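Local coordinates for extracellular solute-binding protein (Conexibacter woesei, PDB 4P98), which probably binds a small solute, likely a nucleoside, and delivers it to an ABC transporter at the cell membrane, at residues A[155-160]-A[178-183]; A[185-190]-A[208-213]. All coordinates share one frame; numbering follows the deposited sequence.

How the interactions relate
Interactions 1 and 2 lie on the same side of the chain's centre, their own centres about 11 Å apart, in the half of the protein built on the five-stranded parallel sheet. They come in series: interaction 1 joins helix 154-170 to the end of edge strand 175-180, and the chain then passes into helix 187-199, whose first turn meets the loop after strand 205-207 in interaction 2. H160 and T208 bring the two together through a probable hydrogen bond, NE2 to OG1 at 2.8 Å, while T181 packs on the backbone of K189 and E190. Together they join consecutive strand-helix units of one Rossmann-like domain, as in other periplasmic-binding-protein folds.

Interaction 1 of 2, residues A[155-160]-A[178-183]; sequences FVLATH and ETYTGR
H160 and Y180 form the close-packed heart of this contact: CE1 of Y180 lies over the centre of the imidazole, 3.6 Å above its plane, and the phenol oxygen OH comes to 3.2 Å from H160 CG. The two rings meet obliquely, their planes at 45°. At the imidazole's edge, ND1 donates to E178 OE1 over 2.8 Å, with the acceptor almost in the ring plane but the donor well above the carboxylate plane. The same oxygen is also hydrogen-bonded to the hydroxyl of Y176, and NE2 of the imidazole is taken up by T208, so both ring nitrogens are held and the rotation of the ring is fixed. These side chains pin helix 154-170 against strand 175-180 within the β-α-β unit that starts at strand 144-149, the helix segment running nearly antiparallel to the strand. V156, with CG1 anti to the backbone N (chi1 178°), runs alongside the tyrosine, pointing the other way, and sets that methyl 3.8 Å from CE1 of Y180. Toward solvent the packing thins: the exposed L157 lies crosswise to the phenol and offers just CD2, 3.5 Å from Y180 OH. Beside E178, a water probably donates to OE1 of that residue and at most weakly to the backbone O of H160, while R164 makes a long, weak ion pair with E178 OE2.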
loop_
_atom_site.group_PDB
_atom_site.type_symbol
_atom_site.label_atom_id
_atom_site.label_comp_id
_atom_site.label_asym_id
_atom_site.label_seq_id
_atom_site.Cartn_x
_atom_site.Cartn_y
_atom_site.Cartn_z
ATOM N N PHE A 155 2.880 -9.319 9.959
ATOM C CA PHE A 155 2.324 -8.720 8.738
ATOM C C PHE A 155 3.198 -8.996 7.509
ATOM O O PHE A 155 2.681 -9.111 6.410
ATOM C CB PHE A 155 2.034 -7.208 8.894
ATOM C CG PHE A 155 3.254 -6.312 8.828
ATOM C CD1 PHE A 155 4.023 -6.064 9.965
ATOM C CD2 PHE A 155 3.601 -5.671 7.645
ATOM C CE1 PHE A 155 5.131 -5.232 9.909
ATOM C CE2 PHE A 155 4.702 -4.832 7.584
ATOM C CZ PHE A 155 5.468 -4.618 8.718
ATOM N N VAL A 156 4.518 -9.090 7.700
ATOM C CA VAL A 156 5.417 -9.419 6.607
ATOM C C VAL A 156 5.214 -10.880 6.165
ATOM O O VAL A 156 5.076 -11.164 4.974
ATOM C CB VAL A 156 6.891 -9.165 6.999
ATOM C CG1 VAL A 156 7.827 -9.569 5.870
ATOM C CG2 VAL A 156 7.075 -7.705 7.350
ATOM N N LEU A 157 5.173 -11.794 7.125
ATOM C CA LEU A 157 4.916 -13.217 6.832
ATOM C C LEU A 157 3.550 -13.414 6.141
ATOM O O LEU A 157 3.407 -14.239 5.226
ATOM C CB LEU A 157 4.993 -14.042 8.113
ATOM C CG LEU A 157 6.355 -14.138 8.810
ATOM C CD1 LEU A 157 6.240 -14.888 10.127
ATOM C CD2 LEU A 157 7.367 -14.810 7.900
ATOM N N ALA A 158 2.568 -12.622 6.550
ATOM C CA ALA A 158 1.248 -12.642 5.903
ATOM C C ALA A 158 1.322 -12.153 4.440
ATOM O O ALA A 158 0.716 -12.763 3.532
ATOM C CB ALA A 158 0.251 -11.820 6.700
ATOM N N THR A 159 2.079 -11.081 4.213
ATOM C CA THR A 159 2.275 -10.560 2.868
ATOM C C THR A 159 2.873 -11.643 1.970
ATOM O O THR A 159 2.413 -11.851 0.839
ATOM C CB THR A 159 3.189 -9.315 2.860
ATOM O OG1 THR A 159 2.633 -8.284 3.710
ATOM C CG2 THR A 159 3.329 -8.763 1.454
ATOM N N HIS A 160 3.899 -12.320 2.479
ATOM C CA HIS A 160 4.580 -13.382 1.735
ATOM C C HIS A 160 3.730 -14.623 1.509
ATOM O O HIS A 160 3.841 -15.266 0.453
ATOM C CB HIS A 160 5.887 -13.753 2.415
ATOM C CG HIS A 160 6.979 -12.776 2.135
ATOM N ND1 HIS A 160 8.113 -13.111 1.431
ATOM C CD2 HIS A 160 7.087 -11.458 2.415
ATOM C CE1 HIS A 160 8.886 -12.046 1.313
ATOM N NE2 HIS A 160 8.285 -11.029 1.896
ATOM N N GLU A 178 12.014 -17.391 -1.270
ATOM C CA GLU A 178 12.016 -16.084 -0.634
ATOM C C GLU A 178 13.119 -15.998 0.420
ATOM O O GLU A 178 13.573 -17.008 0.963
ATOM C CB GLU A 178 10.646 -15.785 -0.021
ATOM C CG GLU A 178 10.346 -16.609 1.217
ATOM C CD GLU A 178 8.873 -16.669 1.566
ATOM O OE1 GLU A 178 8.068 -15.872 1.040
ATOM O OE2 GLU A 178 8.534 -17.523 2.398
ATOM N N THR A 179 13.543 -14.772 0.683
ATOM C CA THR A 179 14.578 -14.485 1.659
ATOM C C THR A 179 14.164 -13.255 2.438
ATOM O O THR A 179 13.655 -12.288 1.868
ATOM C CB THR A 179 15.926 -14.190 0.962
ATOM O OG1 THR A 179 16.339 -15.337 0.221
ATOM C CG2 THR A 179 17.011 -13.856 1.962
ATOM N N TYR A 180 14.416 -13.285 3.738
ATOM C CA TYR A 180 14.154 -12.154 4.616
ATOM C C TYR A 180 15.468 -11.504 5.067
ATOM O O TYR A 180 16.390 -12.200 5.471
ATOM C CB TYR A 180 13.360 -12.642 5.819
ATOM C CG TYR A 180 11.984 -13.154 5.460
ATOM C CD1 TYR A 180 10.944 -12.272 5.180
ATOM C CD2 TYR A 180 11.714 -14.523 5.404
ATOM C CE1 TYR A 180 9.672 -12.741 4.842
ATOM C CE2 TYR A 180 10.449 -14.990 5.068
ATOM C CZ TYR A 180 9.431 -14.088 4.797
ATOM O OH TYR A 180 8.166 -14.551 4.473
ATOM N N THR A 181 15.557 -10.177 4.986
ATOM C CA THR A 181 16.765 -9.479 5.431
ATOM C C THR A 181 16.871 -9.326 6.943
ATOM O O THR A 181 17.967 -9.095 7.450
ATOM C CB THR A 181 16.898 -8.073 4.835
ATOM O OG1 THR A 181 15.894 -7.213 5.383
ATOM C CG2 THR A 181 16.797 -8.099 3.321
ATOM N N GLY A 182 15.740 -9.418 7.652
ATOM C CA GLY A 182 15.698 -9.193 9.100
ATOM C C GLY A 182 15.518 -7.740 9.517
ATOM O O GLY A 182 15.420 -7.457 10.707
ATOM N N ARG A 183 15.458 -6.824 8.550
ATOM C CA ARG A 183 15.479 -5.373 8.811
ATOM C C ARG A 183 14.499 -4.640 7.924
ATOM O O ARG A 183 14.184 -5.116 6.839
ATOM C CB ARG A 183 16.868 -4.801 8.506
ATOM C CG ARG A 183 17.993 -5.378 9.334
ATOM C CD ARG A 183 17.956 -4.843 10.756
ATOM N NE ARG A 183 19.197 -5.155 11.469
ATOM C CZ ARG A 183 19.391 -6.201 12.278
ATOM N NH1 ARG A 183 18.423 -7.084 12.523
ATOM N NH2 ARG A 183 20.576 -6.364 12.856
HETATM O O HOH W 1 5.541 -17.436 1.475
#

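Interaction 2 of 2, residues A[185-190]-A[208-213]; sequences YDLQKE and TDDGRG
E190 OE1 is gripped by three donors: the backbone N of G211 at 2.9 Å, on the syn side and somewhat out of the carboxylate plane, and waters 2 and 3. The extended chain of E190, its CG anti to the backbone N (chi1 -170°), carries the carboxylate to the start of helix 212-221, where OE2 takes a hydrogen bond from L214 N and a weak one from G213 N. Water 3 also lies close to D209 OD2 and probably bridges it to E190 OE1, 4.4 Å away, easing their repulsion; D209 OD2 further accepts from Y185 N at 2.8 Å. G213 lies so close to L187 that a side chain there would run into the carbonyl O of L187, which instead receives a CA-H...O contact. On the outer side, R212 grips D210 side-on, NE to OD1 and NH2 to OD2, the latter at 2.7 Å and nearly straight at 170°. Y185 turns a ring edge to this pair, CE1 3.1 Å from D210 OD2, while L187 CD2 packs 3.4 Å from D210 OD1. An alanine at D210 is likely to leave the guanidinium of R212 without its counter-charge and able to swing away from the tyrosine. D210 OD1 also accepts from R212 N, making an Asx turn at the start of helix 212-221, while E190, from the neighbouring helix of this Rossmann-like domain, meets the N of N-cap residue G211 and those of G213 and L214.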
loop_
_atom_site.group_PDB
_atom_site.type_symbol
_atom_site.label_atom_id
_atom_site.label_comp_id
_atom_site.label_asym_id
_atom_site.label_seq_id
_atom_site.Cartn_x
_atom_site.Cartn_y
_atom_site.Cartn_z
ATOM N N TYR A 185 14.127 -1.499 5.423
ATOM C CA TYR A 185 14.832 -0.466 4.651
ATOM C C TYR A 185 16.359 -0.644 4.674
ATOM O O TYR A 185 17.082 0.336 4.627
ATOM C CB TYR A 185 14.435 0.929 5.185
ATOM C CG TYR A 185 14.634 2.114 4.251
ATOM C CD1 TYR A 185 14.302 2.040 2.903
ATOM C CD2 TYR A 185 15.129 3.338 4.730
ATOM C CE1 TYR A 185 14.479 3.128 2.055
ATOM C CE2 TYR A 185 15.301 4.427 3.890
ATOM C CZ TYR A 185 14.973 4.313 2.551
ATOM O OH TYR A 185 15.130 5.372 1.691
ATOM N N ASP A 186 16.843 -1.886 4.762
ATOM C CA ASP A 186 18.280 -2.161 4.638
ATOM C C ASP A 186 18.537 -2.541 3.195
ATOM O O ASP A 186 18.499 -3.706 2.832
ATOM C CB ASP A 186 18.751 -3.277 5.571
ATOM C CG ASP A 186 20.271 -3.387 5.629
ATOM O OD1 ASP A 186 20.961 -3.198 4.599
ATOM O OD2 ASP A 186 20.780 -3.676 6.717
ATOM N N LEU A 187 18.786 -1.533 2.378
ATOM C CA LEU A 187 18.835 -1.721 0.937
ATOM C C LEU A 187 20.020 -2.587 0.530
ATOM O O LEU A 187 19.948 -3.329 -0.437
ATOM C CB LEU A 187 18.854 -0.368 0.235
ATOM C CG LEU A 187 17.673 0.556 0.533
ATOM C CD1 LEU A 187 17.810 1.839 -0.260
ATOM C CD2 LEU A 187 16.330 -0.085 0.213
ATOM N N GLN A 188 21.101 -2.516 1.298
ATOM C CA GLN A 188 22.307 -3.277 0.991
ATOM C C GLN A 188 22.088 -4.772 1.210
ATOM O O GLN A 188 22.428 -5.581 0.348
ATOM C CB GLN A 188 23.486 -2.716 1.804
ATOM C CG GLN A 188 23.779 -1.278 1.361
ATOM C CD GLN A 188 24.705 -0.494 2.280
ATOM O OE1 GLN A 188 25.020 -0.915 3.391
ATOM N NE2 GLN A 188 25.127 0.667 1.815
ATOM N N LYS A 189 21.456 -5.141 2.322
ATOM C CA LYS A 189 21.102 -6.545 2.556
ATOM C C LYS A 189 20.021 -7.005 1.568
ATOM O O LYS A 189 20.037 -8.145 1.116
ATOM C CB LYS A 189 20.612 -6.771 3.982
ATOM C CG LYS A 189 21.720 -6.771 5.020
ATOM C CD LYS A 189 21.176 -7.106 6.406
ATOM C CE LYS A 189 22.223 -6.875 7.497
ATOM N NZ LYS A 189 21.599 -6.752 8.848
ATOM N N GLU A 190 19.099 -6.107 1.229
ATOM C CA GLU A 190 18.059 -6.414 0.244
ATOM C C GLU A 190 18.671 -6.737 -1.110
ATOM O O GLU A 190 18.321 -7.738 -1.730
ATOM C CB GLU A 190 17.108 -5.240 0.087
ATOM C CG GLU A 190 15.869 -5.577 -0.727
ATOM C CD GLU A 190 15.059 -4.342 -0.993
ATOM O OE1 GLU A 190 14.074 -4.117 -0.258
ATOM O OE2 GLU A 190 15.452 -3.568 -1.895
ATOM N N THR A 208 8.824 -6.890 -1.105
ATOM C CA THR A 208 7.776 -6.543 -0.134
ATOM C C THR A 208 8.190 -5.448 0.836
ATOM O O THR A 208 7.349 -4.909 1.559
ATOM C CB THR A 208 7.317 -7.756 0.667
ATOM O OG1 THR A 208 8.408 -8.289 1.412
ATOM C CG2 THR A 208 6.764 -8.807 -0.270
ATOM N N ASP A 209 9.478 -5.129 0.879
ATOM C CA ASP A 209 9.926 -3.981 1.634
ATOM C C ASP A 209 10.192 -2.842 0.626
ATOM O O ASP A 209 9.429 -2.684 -0.320
ATOM C CB ASP A 209 11.144 -4.340 2.497
ATOM C CG ASP A 209 11.402 -3.309 3.590
ATOM O OD1 ASP A 209 10.561 -3.167 4.492
ATOM O OD2 ASP A 209 12.430 -2.614 3.533
ATOM N N ASP A 210 11.257 -2.062 0.788
ATOM C CA ASP A 210 11.457 -0.896 -0.057
ATOM C C ASP A 210 11.619 -1.279 -1.533
ATOM O O ASP A 210 10.947 -0.723 -2.404
ATOM C CB ASP A 210 12.660 -0.080 0.417
ATOM C CG ASP A 210 12.890 1.148 -0.435
ATOM O OD1 ASP A 210 13.554 1.025 -1.471
ATOM O OD2 ASP A 210 12.382 2.236 -0.098
ATOM N N GLY A 211 12.507 -2.225 -1.794
ATOM C CA GLY A 211 12.747 -2.707 -3.144
ATOM C C GLY A 211 13.907 -2.073 -3.919
ATOM O O GLY A 211 14.328 -2.640 -4.907
ATOM N N ARG A 212 14.411 -0.910 -3.513
ATOM C CA ARG A 212 15.477 -0.246 -4.300
ATOM C C ARG A 212 16.752 -1.086 -4.461
ATOM O O ARG A 212 17.417 -1.019 -5.499
ATOM C CB ARG A 212 15.814 1.122 -3.741
ATOM C CG ARG A 212 14.928 2.206 -4.321
ATOM C CD ARG A 212 15.137 3.526 -3.620
ATOM N NE ARG A 212 14.293 3.617 -2.448
ATOM C CZ ARG A 212 13.968 4.744 -1.824
ATOM N NH1 ARG A 212 14.441 5.912 -2.231
ATOM N NH2 ARG A 212 13.146 4.702 -0.777
ATOM N N GLY A 213 17.078 -1.878 -3.448
ATOM C CA GLY A 213 18.253 -2.747 -3.486
ATOM C C GLY A 213 18.006 -3.933 -4.390
ATOM O O GLY A 213 18.828 -4.276 -5.232
HETATM O O HOH W 2 11.928 -5.844 -0.509
HETATM O O HOH W 3 14.646 -3.235 2.251
#